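Local coordinates for protein NAD_Gly3P_dh, NAD-dependent glycerol-3-phosphate dehydrogenase (Streptosporangium roseum, PDB 5OCM) that reduces imines to amines with NADPH, as an imine reductase related to the beta-hydroxyacid dehydrogenases, with an NADP-binding Rossmann-type domain, at residues S60-V65 with G86-N91. Sequence-based numbering, arbitrary orientation.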
ATOM      1  N   SER A  60       9.197  -6.717 -38.457  1.00 15.87           N
ATOM      2  CA  SER A  60       9.387  -5.431 -37.806  1.00 17.79           C
ATOM      3  C   SER A  60      10.796  -5.198 -37.290  1.00 17.56           C
ATOM      4  O   SER A  60      11.476  -6.148 -36.914  1.00 18.23           O
ATOM      5  CB  SER A  60       8.426  -5.282 -36.581  1.00 16.33           C
ATOM      6  OG  SER A  60       7.087  -5.673 -36.920  1.00 17.70           O
ATOM      7  N   PRO A  61      11.204  -3.936 -37.158  1.00 18.49           N
ATOM      8  CA  PRO A  61      12.506  -3.646 -36.531  1.00 19.03           C
ATOM      9  C   PRO A  61      12.492  -3.686 -35.008  1.00 17.20           C
ATOM     10  O   PRO A  61      13.574  -3.625 -34.411  1.00 17.60           O
ATOM     11  CB  PRO A  61      12.795  -2.204 -36.974  1.00 21.12           C
ATOM     12  CG  PRO A  61      11.456  -1.616 -37.235  1.00 22.15           C
ATOM     13  CD  PRO A  61      10.600  -2.731 -37.751  1.00 21.19           C
ATOM     14  N   LEU A  62      11.320  -3.768 -34.400  1.00 16.43           N
ATOM     15  CA  LEU A  62      11.143  -3.773 -32.935  1.00 15.61           C
ATOM     16  C   LEU A  62      10.231  -4.956 -32.627  1.00 15.56           C
ATOM     17  O   LEU A  62       9.114  -5.034 -33.161  1.00 13.85           O
ATOM     18  CB  LEU A  62      10.517  -2.478 -32.464  1.00 15.59           C
ATOM     19  CG  LEU A  62      10.294  -2.294 -30.990  1.00 17.41           C
ATOM     20  CD1 LEU A  62      11.599  -2.180 -30.295  1.00 17.46           C
ATOM     21  CD2 LEU A  62       9.474  -1.089 -30.629  1.00 18.39           C
ATOM     22  N   VAL A  63      10.709  -5.876 -31.790  1.00 14.57           N
ATOM     23  CA  VAL A  63       9.998  -7.101 -31.483  1.00 13.88           C
ATOM     24  C   VAL A  63       9.826  -7.195 -29.973  1.00 15.85           C
ATOM     25  O   VAL A  63      10.797  -7.219 -29.218  1.00 14.13           O
ATOM     26  CB  VAL A  63      10.752  -8.349 -31.948  1.00 14.46           C
ATOM     27  CG1 VAL A  63       9.955  -9.633 -31.607  1.00 14.51           C
ATOM     28  CG2 VAL A  63      11.055  -8.264 -33.433  1.00 16.13           C
ATOM     29  N   VAL A  64       8.570  -7.248 -29.555  1.00 14.72           N
ATOM     30  CA  VAL A  64       8.204  -7.219 -28.130  1.00 13.08           C
ATOM     31  C   VAL A  64       7.676  -8.626 -27.777  1.00 15.90           C
ATOM     32  O   VAL A  64       6.786  -9.133 -28.459  1.00 13.96           O
ATOM     33  CB  VAL A  64       7.112  -6.212 -27.885  1.00 13.72           C
ATOM     34  CG1 VAL A  64       6.659  -6.231 -26.411  1.00 16.69           C
ATOM     35  CG2 VAL A  64       7.634  -4.829 -28.259  1.00 14.70           C
ATOM     36  N   VAL A  65       8.190  -9.226 -26.691  1.00 13.60           N
ATOM     37  CA  VAL A  65       7.699 -10.515 -26.270  1.00 15.12           C
ATOM     38  C   VAL A  65       7.039 -10.370 -24.907  1.00 15.95           C
ATOM     39  O   VAL A  65       7.637  -9.777 -23.978  1.00 14.84           O
ATOM     40  CB  VAL A  65       8.780 -11.639 -26.268  1.00 18.89           C
ATOM     41  CG1 VAL A  65      10.086 -11.242 -25.759  1.00 23.73           C
ATOM     42  CG2 VAL A  65       8.277 -12.938 -25.686  1.00 19.61           C
ATOM     43  N   GLY A  86      19.761  -7.393 -36.376  1.00 30.43           N
ATOM     44  CA  GLY A  86      19.448  -6.031 -36.804  1.00 30.33           C
ATOM     45  C   GLY A  86      18.194  -5.476 -36.156  1.00 31.21           C
ATOM     46  O   GLY A  86      17.753  -4.393 -36.565  1.00 33.67           O
ATOM     47  N   ARG A  87      17.524  -6.259 -35.298  1.00 24.19           N
ATOM     48  CA  ARG A  87      16.245  -5.855 -34.708  1.00 22.74           C
ATOM     49  C   ARG A  87      16.474  -5.634 -33.229  1.00 18.75           C
ATOM     50  O   ARG A  87      17.431  -6.056 -32.659  1.00 18.83           O
ATOM     51  CB  ARG A  87      15.153  -6.909 -34.903  1.00 21.73           C
ATOM     52  CG  ARG A  87      14.955  -7.285 -36.367  1.00 22.98           C
ATOM     53  CD  ARG A  87      13.976  -8.432 -36.557  1.00 22.52           C
ATOM     54  NE  ARG A  87      14.164  -8.968 -37.886  1.00 23.42           N
ATOM     55  CZ  ARG A  87      13.664  -8.465 -39.000  1.00 25.15           C
ATOM     56  NH1 ARG A  87      12.867  -7.434 -39.004  1.00 23.34           N
ATOM     57  NH2 ARG A  87      13.993  -9.033 -40.156  1.00 27.24           N
ATOM     58  N   VAL A  88      15.576  -4.867 -32.609  1.00 16.26           N
ATOM     59  CA  VAL A  88      15.669  -4.611 -31.190  1.00 15.99           C
ATOM     60  C   VAL A  88      14.605  -5.466 -30.514  1.00 16.73           C
ATOM     61  O   VAL A  88      13.444  -5.399 -30.888  1.00 14.97           O
ATOM     62  CB  VAL A  88      15.543  -3.135 -30.875  1.00 18.29           C
ATOM     63  CG1 VAL A  88      15.398  -2.912 -29.376  1.00 18.44           C
ATOM     64  CG2 VAL A  88      16.719  -2.364 -31.523  1.00 19.78           C
ATOM     65  N   LEU A  89      15.045  -6.300 -29.590  1.00 13.73           N
ATOM     66  CA  LEU A  89      14.193  -7.229 -28.901  1.00 14.83           C
ATOM     67  C   LEU A  89      13.876  -6.626 -27.532  1.00 15.40           C
ATOM     68  O   LEU A  89      14.802  -6.221 -26.805  1.00 14.00           O
ATOM     69  CB  LEU A  89      14.911  -8.550 -28.720  1.00 16.09           C
ATOM     70  CG  LEU A  89      14.268  -9.610 -27.865  1.00 15.66           C
ATOM     71  CD1 LEU A  89      12.949 -10.043 -28.454  1.00 14.92           C
ATOM     72  CD2 LEU A  89      15.213 -10.801 -27.657  1.00 17.90           C
ATOM     73  N   VAL A  90      12.589  -6.594 -27.184  1.00 13.15           N
ATOM     74  CA  VAL A  90      12.117  -6.024 -25.930  1.00 14.03           C
ATOM     75  C   VAL A  90      11.338  -7.114 -25.204  1.00 16.62           C
ATOM     76  O   VAL A  90      10.346  -7.634 -25.739  1.00 16.83           O
ATOM     77  CB  VAL A  90      11.182  -4.825 -26.168  1.00 14.04           C
ATOM     78  CG1 VAL A  90      10.590  -4.296 -24.844  1.00 13.76           C
ATOM     79  CG2 VAL A  90      11.901  -3.715 -26.965  1.00 15.19           C
ATOM     80  N   ASN A  91      11.803  -7.517 -24.021  1.00 13.82           N
ATOM     81  CA  ASN A  91      11.176  -8.604 -23.283  1.00 14.68           C
ATOM     82  C   ASN A  91      10.452  -8.051 -22.082  1.00 15.93           C
ATOM     83  O   ASN A  91      11.076  -7.464 -21.203  1.00 16.40           O
ATOM     84  CB  ASN A  91      12.246  -9.595 -22.858  1.00 15.10           C
ATOM     85  CG  ASN A  91      11.680 -10.812 -22.124  1.00 15.67           C
ATOM     86  OD1 ASN A  91      10.459 -11.046 -22.094  1.00 17.09           O
ATOM     87  ND2 ASN A  91      12.613 -11.658 -21.633  1.00 17.44           N
TER
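Arg-87, just before strand 88-91, reaches across to Ser-60, which precedes strand 62-65. Its CB lies 3.7 Å from Pro-61 O, and CG and CD then pass Ser-60 O, with CD also 4.3 Å from Val-63 CG2. CG stands anti to the carbonyl carbon (chi1 -55°) and the chain runs extended to NE, which bonds to Val-83 O. Beyond CZ, NH1 donates to Ser-60 O at 2.8 Å; the acceptor lies near the guanidinium plane, while the donor sits well above the carbonyl plane. With a leucine here, Ser-60 O and Val-83 O would probably each lose a donor, and the entrances of the two strands a tie between them.

Beyond this bond, strands 62-65 and 88-91 pair in parallel register. Val-88 N donates to Pro-61 O, Val-63 N to Val-88 O, Val-90 N to Val-63 O (2.8 Å) and Val-65 N to Val-90 O. On one face Leu-62 CD1 packs 3.7 Å from Val-90 CG2 and also meets Val-88 CG1, while Val-64 and Val-90 lie side by side. On the other, Leu-89 CD1 touches Val-65 CG1 at 4.1 Å, and the Val-65 side chain lies about 7 Å from the bound NADP+. Asn-91 crosses Val-65, its OD1 3.7 Å from Val-65 CG1; this oxygen bonds to Thr-93 OG1, and ND2 to Tyr-114 OH.

The pair belongs to a right-handed beta-alpha-beta crossover through helix 70-77, as in Rossmann folds. Strand 6-9 flanks 62-65 and strand 113-120 flanks 88-91; helix 139-149 packs on Leu-62 and Val-88.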